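PDB 6OTU: glucose-6-phosphate isomerase from Chlamydia trachomatis D/UW-3/CX, which catalyses the reversible isomerization of glucose-6-phosphate to fructose-6-phosphate. Local coordinates for residues L205-K211 against H239-S245; R137-F141 against L257-H261; A22-M26 against R66-L71; H29-L33 against A59-V63. One frame throughout, in Å; residues are numbered along the deposited sequence.

Contact 1: residues L205-K211 against H239-S245; sequences LVVVVSK and HFVAVTS. With G6Q (glucose-6-phosphate), chain E.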
loop_
_atom_site.group_PDB
_atom_site.type_symbol
_atom_site.label_atom_id
_atom_site.label_comp_id
_atom_site.label_asym_id
_atom_site.label_seq_id
_atom_site.Cartn_x
_atom_site.Cartn_y
_atom_site.Cartn_z
ATOM N N LEU A 205 -25.641 13.057 4.552
ATOM C CA LEU A 205 -26.199 12.402 3.382
ATOM C C LEU A 205 -25.448 11.085 3.158
ATOM O O LEU A 205 -24.216 11.075 3.073
ATOM C CB LEU A 205 -26.081 13.323 2.161
ATOM C CG LEU A 205 -26.444 12.661 0.829
ATOM C CD1 LEU A 205 -27.957 12.455 0.762
ATOM C CD2 LEU A 205 -25.936 13.460 -0.371
ATOM N N VAL A 206 -26.176 9.973 3.090
ATOM C CA VAL A 206 -25.555 8.659 2.921
ATOM C C VAL A 206 -25.711 8.235 1.469
ATOM O O VAL A 206 -26.835 8.083 0.983
ATOM C CB VAL A 206 -26.180 7.610 3.853
ATOM C CG1 VAL A 206 -25.573 6.231 3.566
ATOM C CG2 VAL A 206 -26.012 8.006 5.313
ATOM N N VAL A 207 -24.603 8.016 0.775
ATOM C CA VAL A 207 -24.625 7.656 -0.641
ATOM C C VAL A 207 -24.214 6.192 -0.751
ATOM O O VAL A 207 -23.039 5.846 -0.573
ATOM C CB VAL A 207 -23.709 8.562 -1.480
ATOM C CG1 VAL A 207 -23.849 8.248 -2.979
ATOM C CG2 VAL A 207 -24.040 10.023 -1.220
ATOM N N VAL A 208 -25.183 5.328 -1.031
ATOM C CA VAL A 208 -24.925 3.904 -1.210
ATOM C C VAL A 208 -24.610 3.653 -2.682
ATOM O O VAL A 208 -25.456 3.867 -3.560
ATOM C CB VAL A 208 -26.119 3.055 -0.743
ATOM C CG1 VAL A 208 -25.687 1.613 -0.529
ATOM C CG2 VAL A 208 -26.715 3.639 0.526
ATOM N N VAL A 209 -23.394 3.202 -2.951
ATOM C CA VAL A 209 -22.889 3.051 -4.306
ATOM C C VAL A 209 -22.631 1.568 -4.524
ATOM O O VAL A 209 -21.741 0.983 -3.892
ATOM C CB VAL A 209 -21.616 3.885 -4.540
ATOM C CG1 VAL A 209 -21.106 3.698 -5.958
ATOM C CG2 VAL A 209 -21.874 5.365 -4.237
ATOM N N SER A 210 -23.407 0.954 -5.413
ATOM C CA SER A 210 -23.220 -0.463 -5.722
ATOM C C SER A 210 -23.792 -0.708 -7.111
ATOM O O SER A 210 -25.006 -0.592 -7.296
ATOM C CB SER A 210 -23.906 -1.344 -4.683
ATOM O OG SER A 210 -24.157 -2.639 -5.200
ATOM N N LYS A 211 -22.925 -1.045 -8.071
ATOM C CA LYS A 211 -23.367 -1.259 -9.449
ATOM C C LYS A 211 -24.419 -2.360 -9.517
ATOM O O LYS A 211 -25.544 -2.133 -9.982
ATOM C CB LYS A 211 -22.164 -1.587 -10.346
ATOM C CG LYS A 211 -22.525 -1.942 -11.794
ATOM C CD LYS A 211 -21.300 -2.023 -12.722
ATOM C CE LYS A 211 -21.649 -2.667 -14.063
ATOM N NZ LYS A 211 -20.467 -2.850 -14.947
ATOM N N HIS A 239 -32.409 10.821 3.811
ATOM C CA HIS A 239 -30.958 10.936 3.923
ATOM C C HIS A 239 -30.169 9.972 3.035
ATOM O O HIS A 239 -28.931 10.067 3.001
ATOM C CB HIS A 239 -30.525 10.736 5.381
ATOM C CG HIS A 239 -31.029 11.795 6.309
ATOM N ND1 HIS A 239 -30.283 12.901 6.649
ATOM C CD2 HIS A 239 -32.206 11.916 6.969
ATOM C CE1 HIS A 239 -30.977 13.658 7.482
ATOM N NE2 HIS A 239 -32.147 13.082 7.693
ATOM N N PHE A 240 -30.828 9.056 2.316
ATOM C CA PHE A 240 -30.136 8.012 1.561
ATOM C C PHE A 240 -30.296 8.225 0.061
ATOM O O PHE A 240 -31.415 8.390 -0.438
ATOM C CB PHE A 240 -30.632 6.626 1.965
ATOM C CG PHE A 240 -30.184 6.224 3.334
ATOM C CD1 PHE A 240 -30.779 6.778 4.461
ATOM C CD2 PHE A 240 -29.143 5.330 3.500
ATOM C CE1 PHE A 240 -30.348 6.435 5.727
ATOM C CE2 PHE A 240 -28.714 4.967 4.780
ATOM C CZ PHE A 240 -29.313 5.524 5.885
ATOM N N VAL A 241 -29.165 8.228 -0.641
ATOM C CA VAL A 241 -29.092 8.353 -2.090
ATOM C C VAL A 241 -28.480 7.069 -2.627
ATOM O O VAL A 241 -27.560 6.512 -2.014
ATOM C CB VAL A 241 -28.258 9.592 -2.500
ATOM C CG1 VAL A 241 -27.705 9.459 -3.922
ATOM C CG2 VAL A 241 -29.093 10.863 -2.358
ATOM N N ALA A 242 -29.002 6.576 -3.750
ATOM C CA ALA A 242 -28.430 5.398 -4.385
ATOM C C ALA A 242 -27.741 5.759 -5.700
ATOM O O ALA A 242 -28.155 6.674 -6.425
ATOM C CB ALA A 242 -29.486 4.317 -4.622
ATOM N N VAL A 243 -26.656 5.039 -5.971
ATOM C CA VAL A 243 -25.946 5.071 -7.240
ATOM C C VAL A 243 -25.794 3.614 -7.644
ATOM O O VAL A 243 -25.110 2.850 -6.959
ATOM C CB VAL A 243 -24.581 5.767 -7.133
ATOM C CG1 VAL A 243 -23.861 5.795 -8.477
ATOM C CG2 VAL A 243 -24.753 7.181 -6.601
ATOM N N THR A 244 -26.461 3.213 -8.725
ATOM C CA THR A 244 -26.504 1.811 -9.113
ATOM C C THR A 244 -26.783 1.696 -10.604
ATOM O O THR A 244 -27.168 2.668 -11.265
ATOM C CB THR A 244 -27.571 1.029 -8.325
ATOM O OG1 THR A 244 -27.505 -0.343 -8.705
ATOM C CG2 THR A 244 -28.975 1.531 -8.650
ATOM N N SER A 245 -26.576 0.483 -11.123
ATOM C CA SER A 245 -26.925 0.158 -12.500
ATOM C C SER A 245 -28.420 0.352 -12.743
ATOM O O SER A 245 -29.250 0.117 -11.863
ATOM C CB SER A 245 -26.532 -1.289 -12.810
ATOM O OG SER A 245 -26.202 -1.434 -14.181
HETATM C C1 G6Q E . -14.730 -3.605 -10.121
HETATM C C2 G6Q E . -14.980 -4.934 -9.403
HETATM C C3 G6Q E . -15.301 -4.783 -7.920
HETATM C C4 G6Q E . -16.677 -4.167 -7.640
HETATM C C5 G6Q E . -17.087 -4.362 -6.179
HETATM C C6 G6Q E . -18.349 -3.611 -5.828
HETATM O O1 G6Q E . -14.612 -3.594 -11.301
HETATM O O2 G6Q E . -16.021 -5.666 -10.039
HETATM O O3 G6Q E . -14.294 -3.991 -7.285
HETATM O O4 G6Q E . -16.660 -2.772 -7.931
HETATM O O5 G6Q E . -17.244 -5.761 -5.924
HETATM O O6 G6Q E . -19.393 -4.045 -6.742
HETATM P P G6Q E . -20.811 -3.268 -6.759
HETATM O O1P G6Q E . -20.520 -1.844 -7.200
HETATM O O2P G6Q E . -21.645 -4.040 -7.775
HETATM O O3P G6Q E . -21.373 -3.344 -5.354
#
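Val206 and Val208 of 205-211 hydrogen-bond with Val241 and Val243 of 239-245 as neighbouring parallel strands of a five-stranded parallel sheet, the SIS-type fold of phosphoglucose isomerase. The ladder runs from Val206 N, which donates to His239 O at 2.8 Å, to Ser210 N on Val243 O. Helix 216-231 links the strands as a beta-alpha-beta crossover. At the strand end the chain meets the sugar phosphate: Lys211 N donates to O1P of glucose-6-phosphate at 2.7 Å, and Ser210 OG to O3P at 2.9 Å. A chi1 of 159° swings Ser210 OG away from the backbone N, to where it meets O3P; the same OG also accepts from Gly213 N. Glucose-6-phosphate is also hydrogen-bonded by Ser160, Ser212 and Thr215. The extended lysine chain carries NZ away to the carbonyls of Asp264 and Ile266.

Further back along the strands, Val207, Val209, Val241 and Val243 share one face of the sheet. There Val207 CG1 lies 3.9 Å from Val243 CG2, under helix 275-285. On the other face Val206 and Phe240 run side by side. Val206 CB stands over the phenyl face, offset toward its rim, while Val208 CG2 comes to the ring edge; Arg226 makes a cation-pi contact with the same ring, and Tyr229 meets it edge-to-face.

Past the ladder, Ser245 N uses an in-plane lone pair of Lys211 O, at 3.0 Å, which ties the phosphate-binding turn to the adjacent strand. Thr244 OG1, also bonded to Ser248 OG, sits 2.9 Å from both Ser210 O and Lys211 O.

Contact 2: residues R137-F141 against L257-H261; sequences RLAEF and LEVFH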
loop_
_atom_site.group_PDB
_atom_site.type_symbol
_atom_site.label_atom_id
_atom_site.label_comp_id
_atom_site.label_asym_id
_atom_site.label_seq_id
_atom_site.Cartn_x
_atom_site.Cartn_y
_atom_site.Cartn_z
ATOM N N ARG A 137 -28.866 16.172 -13.908
ATOM C CA ARG A 137 -29.618 15.822 -12.716
ATOM C C ARG A 137 -28.764 15.999 -11.471
ATOM O O ARG A 137 -29.284 16.377 -10.421
ATOM C CB ARG A 137 -30.148 14.394 -12.826
ATOM C CG ARG A 137 -31.236 14.251 -13.882
ATOM C CD ARG A 137 -31.751 12.835 -13.969
ATOM N NE ARG A 137 -32.210 12.383 -12.667
ATOM C CZ ARG A 137 -31.675 11.369 -11.998
ATOM N NH1 ARG A 137 -32.165 11.039 -10.812
ATOM N NH2 ARG A 137 -30.666 10.684 -12.514
ATOM N N LEU A 138 -27.453 15.766 -11.584
ATOM C CA LEU A 138 -26.546 15.973 -10.459
ATOM C C LEU A 138 -26.450 17.451 -10.104
ATOM O O LEU A 138 -26.583 17.827 -8.934
ATOM C CB LEU A 138 -25.160 15.401 -10.781
ATOM C CG LEU A 138 -24.053 15.527 -9.733
ATOM C CD1 LEU A 138 -24.392 14.730 -8.489
ATOM C CD2 LEU A 138 -22.698 15.092 -10.304
ATOM N N ALA A 139 -26.224 18.307 -11.104
ATOM C CA ALA A 139 -26.162 19.743 -10.845
ATOM C C ALA A 139 -27.415 20.231 -10.124
ATOM O O ALA A 139 -27.321 20.984 -9.149
ATOM C CB ALA A 139 -25.964 20.509 -12.151
ATOM N N GLU A 140 -28.595 19.790 -10.576
ATOM C CA GLU A 140 -29.840 20.144 -9.902
ATOM C C GLU A 140 -29.856 19.625 -8.474
ATOM O O GLU A 140 -30.317 20.312 -7.554
ATOM C CB GLU A 140 -31.031 19.562 -10.656
ATOM C CG GLU A 140 -31.665 20.445 -11.690
ATOM C CD GLU A 140 -32.808 19.735 -12.400
ATOM O OE1 GLU A 140 -33.064 18.549 -12.081
ATOM O OE2 GLU A 140 -33.456 20.364 -13.268
ATOM N N PHE A 141 -29.369 18.399 -8.277
ATOM C CA PHE A 141 -29.416 17.775 -6.963
ATOM C C PHE A 141 -28.457 18.463 -5.992
ATOM O O PHE A 141 -28.774 18.631 -4.805
ATOM C CB PHE A 141 -29.092 16.283 -7.090
ATOM C CG PHE A 141 -28.877 15.596 -5.767
ATOM C CD1 PHE A 141 -29.954 15.136 -5.025
ATOM C CD2 PHE A 141 -27.604 15.455 -5.245
ATOM C CE1 PHE A 141 -29.758 14.520 -3.796
ATOM C CE2 PHE A 141 -27.399 14.842 -4.004
ATOM C CZ PHE A 141 -28.468 14.379 -3.286
ATOM N N LEU A 257 -33.908 8.957 -1.436
ATOM C CA LEU A 257 -34.200 10.353 -1.745
ATOM C C LEU A 257 -33.937 10.658 -3.216
ATOM O O LEU A 257 -34.685 11.408 -3.851
ATOM C CB LEU A 257 -33.364 11.267 -0.841
ATOM C CG LEU A 257 -33.193 12.720 -1.303
ATOM C CD1 LEU A 257 -34.436 13.566 -1.023
ATOM C CD2 LEU A 257 -31.949 13.345 -0.674
ATOM N N GLU A 258 -32.876 10.080 -3.772
ATOM C CA GLU A 258 -32.575 10.208 -5.189
ATOM C C GLU A 258 -31.807 8.964 -5.603
ATOM O O GLU A 258 -31.223 8.264 -4.767
ATOM C CB GLU A 258 -31.776 11.487 -5.497
ATOM C CG GLU A 258 -31.546 11.804 -6.987
ATOM C CD GLU A 258 -32.824 11.843 -7.813
ATOM O OE1 GLU A 258 -33.346 10.769 -8.165
ATOM O OE2 GLU A 258 -33.307 12.950 -8.128
ATOM N N VAL A 259 -31.833 8.686 -6.904
ATOM C CA VAL A 259 -31.164 7.521 -7.467
ATOM C C VAL A 259 -30.439 7.965 -8.729
ATOM O O VAL A 259 -31.063 8.524 -9.638
ATOM C CB VAL A 259 -32.148 6.381 -7.791
ATOM C CG1 VAL A 259 -31.431 5.264 -8.570
ATOM C CG2 VAL A 259 -32.822 5.851 -6.506
ATOM N N PHE A 260 -29.126 7.720 -8.787
ATOM C CA PHE A 260 -28.314 7.985 -9.971
ATOM C C PHE A 260 -27.877 6.662 -10.594
ATOM O O PHE A 260 -27.815 5.628 -9.929
ATOM C CB PHE A 260 -27.091 8.862 -9.629
ATOM C CG PHE A 260 -27.452 10.240 -9.121
ATOM C CD1 PHE A 260 -27.652 11.292 -10.007
ATOM C CD2 PHE A 260 -27.610 10.477 -7.751
ATOM C CE1 PHE A 260 -27.989 12.569 -9.536
ATOM C CE2 PHE A 260 -27.951 11.739 -7.268
ATOM C CZ PHE A 260 -28.147 12.791 -8.165
ATOM N N HIS A 261 -27.569 6.699 -11.883
ATOM C CA HIS A 261 -27.304 5.489 -12.647
ATOM C C HIS A 261 -25.915 5.503 -13.271
ATOM O O HIS A 261 -25.426 6.546 -13.722
ATOM C CB HIS A 261 -28.329 5.308 -13.776
ATOM C CG HIS A 261 -29.748 5.328 -13.318
ATOM N ND1 HIS A 261 -30.689 6.174 -13.863
ATOM C CD2 HIS A 261 -30.393 4.606 -12.373
ATOM C CE1 HIS A 261 -31.853 5.973 -13.272
ATOM N NE2 HIS A 261 -31.700 5.028 -12.362
#
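Phe141 and Phe260 form a T-shaped pair at the apolar centre, the edge of Phe260 directed at the face of Phe141 with the planes 81° apart. Phe260 CZ reaches within 3.8 Å of Phe141 CG. Phe141 holds its ring out from the helix with CG anti to the backbone N (chi1 170°), where Leu257 CD2 meets the ring edge in plane, 4.0 Å from CE1. Glu258 CB packs obliquely against the same ring. One turn back along the helix, Leu138 CA lies 3.8 Å from Phe260 CE1.

This is helix-on-sheet packing in an alpha/beta domain: segment 137-141 of helix 122-148 runs roughly antiparallel to strand 258-262, an outermost strand of the parallel sheet, and helix 275-285 touches both Leu138 and Phe260.

At the polar edge Arg137 bends at chi3 (55°) to bring its guanidinium to the strand. NH1 donates to Val259 O at 3.0 Å and makes a salt bridge with Glu258 OE1 at 2.9 Å, both oxygens lying near the guanidinium plane. The carboxylate stands almost perpendicular to that plane. Glu258 OE1 also accepts from Val259 N through its anti lone pair and pairs with Lys253, while NH2 of Arg137 forms a salt bridge with Glu134.

Contact 3: residues A22-M26 against R66-L71; sequences ALQEM and RCLEAL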
loop_
_atom_site.group_PDB
_atom_site.type_symbol
_atom_site.label_atom_id
_atom_site.label_comp_id
_atom_site.label_asym_id
_atom_site.label_seq_id
_atom_site.Cartn_x
_atom_site.Cartn_y
_atom_site.Cartn_z
ATOM N N ALA A 22 12.278 -9.473 -32.235
ATOM C CA ALA A 22 13.397 -8.532 -32.181
ATOM C C ALA A 22 13.665 -8.072 -30.754
ATOM O O ALA A 22 14.823 -7.915 -30.347
ATOM C CB ALA A 22 13.117 -7.326 -33.076
ATOM N N LEU A 23 12.603 -7.848 -29.976
ATOM C CA LEU A 23 12.782 -7.321 -28.632
ATOM C C LEU A 23 13.432 -8.347 -27.705
ATOM O O LEU A 23 14.141 -7.970 -26.760
ATOM C CB LEU A 23 11.429 -6.859 -28.085
ATOM C CG LEU A 23 10.938 -5.474 -28.517
ATOM C CD1 LEU A 23 9.420 -5.351 -28.314
ATOM C CD2 LEU A 23 11.695 -4.379 -27.759
ATOM N N GLN A 24 13.190 -9.639 -27.951
ATOM C CA GLN A 24 13.794 -10.674 -27.119
ATOM C C GLN A 24 15.300 -10.704 -27.301
ATOM O O GLN A 24 16.032 -10.933 -26.339
ATOM C CB GLN A 24 13.188 -12.041 -27.437
ATOM C CG GLN A 24 11.750 -12.184 -26.957
ATOM C CD GLN A 24 11.143 -13.536 -27.289
ATOM O OE1 GLN A 24 11.373 -14.092 -28.371
ATOM N NE2 GLN A 24 10.358 -14.070 -26.357
ATOM N N GLU A 25 15.779 -10.455 -28.527
ATOM C CA GLU A 25 17.217 -10.314 -28.758
ATOM C C GLU A 25 17.770 -9.075 -28.067
ATOM O O GLU A 25 18.844 -9.121 -27.466
ATOM C CB GLU A 25 17.506 -10.258 -30.257
ATOM C CG GLU A 25 16.626 -11.185 -31.061
ATOM C CD GLU A 25 17.176 -11.484 -32.435
ATOM O OE1 GLU A 25 16.755 -12.505 -33.026
ATOM O OE2 GLU A 25 18.026 -10.700 -32.919
ATOM N N MET A 26 17.041 -7.966 -28.131
ATOM C CA MET A 26 17.507 -6.736 -27.503
ATOM C C MET A 26 17.535 -6.863 -25.987
ATOM O O MET A 26 18.452 -6.349 -25.336
ATOM C CB MET A 26 16.620 -5.561 -27.929
ATOM C CG MET A 26 16.615 -5.314 -29.409
ATOM S SD MET A 26 15.527 -3.961 -29.894
ATOM C CE MET A 26 15.210 -4.464 -31.590
ATOM N N ARG A 66 16.868 1.616 -30.803
ATOM C CA ARG A 66 16.543 0.314 -31.385
ATOM C C ARG A 66 15.343 -0.310 -30.685
ATOM O O ARG A 66 14.389 -0.766 -31.329
ATOM C CB ARG A 66 17.767 -0.602 -31.280
ATOM C CG ARG A 66 17.629 -1.966 -31.929
ATOM C CD ARG A 66 18.979 -2.692 -32.072
ATOM N NE ARG A 66 19.559 -3.065 -30.780
ATOM C CZ ARG A 66 19.916 -4.302 -30.451
ATOM N NH1 ARG A 66 19.745 -5.290 -31.323
ATOM N NH2 ARG A 66 20.444 -4.552 -29.256
ATOM N N CYS A 67 15.380 -0.323 -29.355
ATOM C CA CYS A 67 14.309 -0.887 -28.542
ATOM C C CYS A 67 12.980 -0.151 -28.751
ATOM O O CYS A 67 11.919 -0.780 -28.891
ATOM C CB CYS A 67 14.748 -0.828 -27.078
ATOM S SG CYS A 67 13.477 -1.141 -25.905
ATOM N N LEU A 68 13.020 1.182 -28.771
ATOM C CA LEU A 68 11.814 1.979 -28.958
ATOM C C LEU A 68 11.247 1.855 -30.372
ATOM O O LEU A 68 10.036 2.011 -30.558
ATOM C CB LEU A 68 12.102 3.451 -28.631
ATOM C CG LEU A 68 12.486 3.724 -27.167
ATOM C CD1 LEU A 68 13.184 5.069 -27.046
ATOM C CD2 LEU A 68 11.276 3.652 -26.237
ATOM N N GLU A 69 12.085 1.596 -31.383
ATOM C CA GLU A 69 11.524 1.379 -32.713
ATOM C C GLU A 69 10.748 0.072 -32.754
ATOM O O GLU A 69 9.649 0.008 -33.316
ATOM C CB GLU A 69 12.617 1.398 -33.782
ATOM N N ALA A 70 11.283 -0.967 -32.123
ATOM C CA ALA A 70 10.613 -2.261 -32.110
ATOM C C ALA A 70 9.357 -2.240 -31.235
ATOM O O ALA A 70 8.321 -2.799 -31.620
ATOM C CB ALA A 70 11.595 -3.338 -31.642
ATOM N N LEU A 71 9.426 -1.628 -30.046
ATOM C CA LEU A 71 8.201 -1.434 -29.265
ATOM C C LEU A 71 7.135 -0.726 -30.097
ATOM O O LEU A 71 5.961 -1.108 -30.071
ATOM C CB LEU A 71 8.489 -0.641 -27.987
ATOM C CG LEU A 71 9.204 -1.382 -26.849
ATOM C CD1 LEU A 71 9.639 -0.423 -25.741
ATOM C CD2 LEU A 71 8.331 -2.507 -26.291
HETATM O O HOH W 1 19.565 -8.449 -32.550
#
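Leu23 and Ala70 mark the closest backbone approach, CA to CA 6.5 Å, between two helical segments that run nearly antiparallel, their axes 9.8 Å apart at the closest point and their directions at 156°. The small methyl of Ala70 permits this approach and is shared by two larger side chains: Leu23 CG and Met26 CE each come to 3.8 Å from Ala70 CB.

The two branches of Leu23 divide their work. CD1 touches Leu71 CD2 at 3.7 Å, the leucines crossing at about a right angle, while CD2 lies over the backbone near Cys67 O and packs on Cys67 SG.

Met26 touches Arg66, Cys67 and Ala70 in turn. Its CG is anti to the carbonyl carbon (chi1 -60°) and the chain beyond stays extended, which lays the thioether across the start of 66-71. SD sits 3.6 Å from Cys67 CA, and CE presses against Arg66 CG at 3.5 Å. Arg66 bends at chi3 and folds its guanidinium back over the methionine, so that Met26 CG stands 3.6 Å from Arg66 CZ, above the middle of the flat group. The arginine thus turns a face to the methionine chain, with a water at its edge. That water is hydrogen-bonded to Glu25 OE2 and also reaches Arg66 NH1, but weakly; the two charged groups themselves do not touch.

The contact is plain helix packing, joining helix 18-26 near the N terminus to helix 65-77. Trp323 of helix 313-327 touches both Leu23 and Cys67, and Leu327 of that helix also packs on Leu23, while Met309 touches Leu71.

Contact 4: residues H29-L33 against A59-V63; sequences HPIDL and ATERV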
loop_
_atom_site.group_PDB
_atom_site.type_symbol
_atom_site.label_atom_id
_atom_site.label_comp_id
_atom_site.label_asym_id
_atom_site.label_seq_id
_atom_site.Cartn_x
_atom_site.Cartn_y
_atom_site.Cartn_z
ATOM N N HIS A 29 20.833 -7.668 -23.796
ATOM C CA HIS A 29 21.851 -6.679 -23.437
ATOM C C HIS A 29 21.219 -5.298 -23.444
ATOM O O HIS A 29 21.471 -4.480 -24.341
ATOM C CB HIS A 29 23.034 -6.755 -24.398
ATOM C CG HIS A 29 23.453 -8.155 -24.704
ATOM N ND1 HIS A 29 23.207 -8.755 -25.918
ATOM C CD2 HIS A 29 24.081 -9.083 -23.943
ATOM C CE1 HIS A 29 23.675 -9.993 -25.894
ATOM N NE2 HIS A 29 24.209 -10.217 -24.707
ATOM N N PRO A 30 20.366 -5.012 -22.459
ATOM C CA PRO A 30 19.788 -3.667 -22.349
ATOM C C PRO A 30 20.861 -2.617 -22.072
ATOM O O PRO A 30 21.936 -2.911 -21.540
ATOM C CB PRO A 30 18.807 -3.800 -21.177
ATOM C CG PRO A 30 19.329 -4.958 -20.383
ATOM C CD PRO A 30 19.904 -5.907 -21.380
ATOM N N ILE A 31 20.564 -1.372 -22.456
ATOM C CA ILE A 31 21.537 -0.302 -22.270
ATOM C C ILE A 31 21.946 -0.233 -20.801
ATOM O O ILE A 31 21.149 -0.514 -19.888
ATOM C CB ILE A 31 20.990 1.044 -22.792
ATOM C CG1 ILE A 31 22.106 2.097 -22.836
ATOM C CG2 ILE A 31 19.801 1.558 -21.972
ATOM C CD1 ILE A 31 21.670 3.466 -23.381
ATOM N N ASP A 32 23.223 0.081 -20.571
ATOM C CA ASP A 32 23.790 0.189 -19.229
ATOM C C ASP A 32 23.676 1.642 -18.772
ATOM O O ASP A 32 24.474 2.501 -19.170
ATOM C CB ASP A 32 25.235 -0.301 -19.225
ATOM C CG ASP A 32 25.930 -0.117 -17.871
ATOM O OD1 ASP A 32 25.254 0.108 -16.841
ATOM O OD2 ASP A 32 27.176 -0.204 -17.838
ATOM N N LEU A 33 22.677 1.923 -17.930
ATOM C CA LEU A 33 22.498 3.292 -17.459
ATOM C C LEU A 33 23.609 3.742 -16.520
ATOM O O LEU A 33 23.672 4.932 -16.209
ATOM C CB LEU A 33 21.132 3.450 -16.778
ATOM C CG LEU A 33 19.928 3.121 -17.663
ATOM C CD1 LEU A 33 18.617 2.966 -16.860
ATOM C CD2 LEU A 33 19.769 4.146 -18.797
ATOM N N ALA A 59 14.403 8.771 -19.874
ATOM C CA ALA A 59 15.828 8.552 -20.049
ATOM C C ALA A 59 16.390 7.596 -18.994
ATOM O O ALA A 59 17.440 6.983 -19.219
ATOM C CB ALA A 59 16.560 9.897 -20.021
ATOM N N THR A 60 15.710 7.438 -17.863
ATOM C CA THR A 60 16.148 6.515 -16.820
ATOM C C THR A 60 15.496 5.131 -16.931
ATOM O O THR A 60 15.560 4.354 -15.978
ATOM C CB THR A 60 15.881 7.126 -15.443
ATOM O OG1 THR A 60 14.528 7.602 -15.383
ATOM C CG2 THR A 60 16.830 8.303 -15.184
ATOM N N GLU A 61 14.853 4.818 -18.058
ATOM C CA GLU A 61 14.475 3.449 -18.405
ATOM C C GLU A 61 15.572 2.836 -19.265
ATOM O O GLU A 61 16.280 3.540 -19.987
ATOM C CB GLU A 61 13.155 3.400 -19.181
ATOM C CG GLU A 61 11.954 4.019 -18.482
ATOM C CD GLU A 61 11.245 3.054 -17.573
ATOM O OE1 GLU A 61 11.689 1.886 -17.470
ATOM O OE2 GLU A 61 10.251 3.469 -16.940
ATOM N N ARG A 62 15.715 1.512 -19.178
ATOM C CA ARG A 62 16.758 0.790 -19.914
ATOM C C ARG A 62 16.300 0.537 -21.353
ATOM O O ARG A 62 16.081 -0.596 -21.790
ATOM C CB ARG A 62 17.107 -0.513 -19.206
ATOM C CG ARG A 62 17.662 -0.324 -17.806
ATOM C CD ARG A 62 18.299 -1.604 -17.268
ATOM N NE ARG A 62 19.606 -1.870 -17.855
ATOM C CZ ARG A 62 20.360 -2.919 -17.542
ATOM N NH1 ARG A 62 19.910 -3.800 -16.659
ATOM N NH2 ARG A 62 21.550 -3.095 -18.112
ATOM N N VAL A 63 16.160 1.630 -22.100
ATOM C CA VAL A 63 15.716 1.579 -23.490
ATOM C C VAL A 63 16.595 2.506 -24.323
ATOM O O VAL A 63 17.050 3.551 -23.843
ATOM C CB VAL A 63 14.221 1.952 -23.626
ATOM C CG1 VAL A 63 13.343 0.876 -22.991
ATOM C CG2 VAL A 63 13.934 3.314 -23.000
HETATM O O HOH W 2 18.062 -1.169 -23.833
#
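Two irregular loops meet here, and an inverse gamma turn centred on Arg62 presents its side chain to Pro30 and Ile31. Arg62 grips the carbonyl of Ile31 side-on, with two nitrogens on one oxygen. NE donates to Ile31 O at 2.9 Å, nearly along the C=O direction; NH2 gives a longer, more bent bond of 3.2 Å to Ile31 O, arriving from above the carbonyl plane. Together they fix the rotation of the guanidinium, and a bend at chi3 (76°) turns it back over the proline. Pro30 CG lies 3.6 Å from Arg62 CZ, above the centre of that flat group.

Leu33 fills the other side of the arginine chain. Its CD1 packs on Arg62 CG at 3.6 Å and lies near Thr60 O, while CD2 lies 3.7 Å from both Ala59 O and Glu61 O. Ile31 CG2 rests against the backbone at Val63 N, also at 3.6 Å. A water bridges the main chains, accepting from Ile31 N and donating to Arg62 O.

Among its neighbours, Arg43 of helix 41-46 hydrogen-bonds Ala59 O and Val63 O, helix 422-439 packs on Leu33 and Thr60, and helix 313-327 covers Val63.

Overall arrangement
From the N terminus, helix 18-26 runs into the loop 29-33, and the chain returns through 59-63 and helix 65-77. Contact 4 closes first and is nested inside the loop closed by contact 3; Leu68 and Val63 pack where the two meet. Together they tie the N-terminal segment to helix 313-327. Far along, on the opposite side of the chain's centre, helix 122-148 opens the loop that contact 2 closes at 257-261; the centres of contacts 2 and 3 lie about 51 Å apart. Contact 1 is nested within it, and their strands 240-245 and 258-262 are adjacent in the parallel sheet. Contact 1 reaches the phosphate of the ligand, while contact 2 lays helix 122-148 against the outermost strand, 258-262.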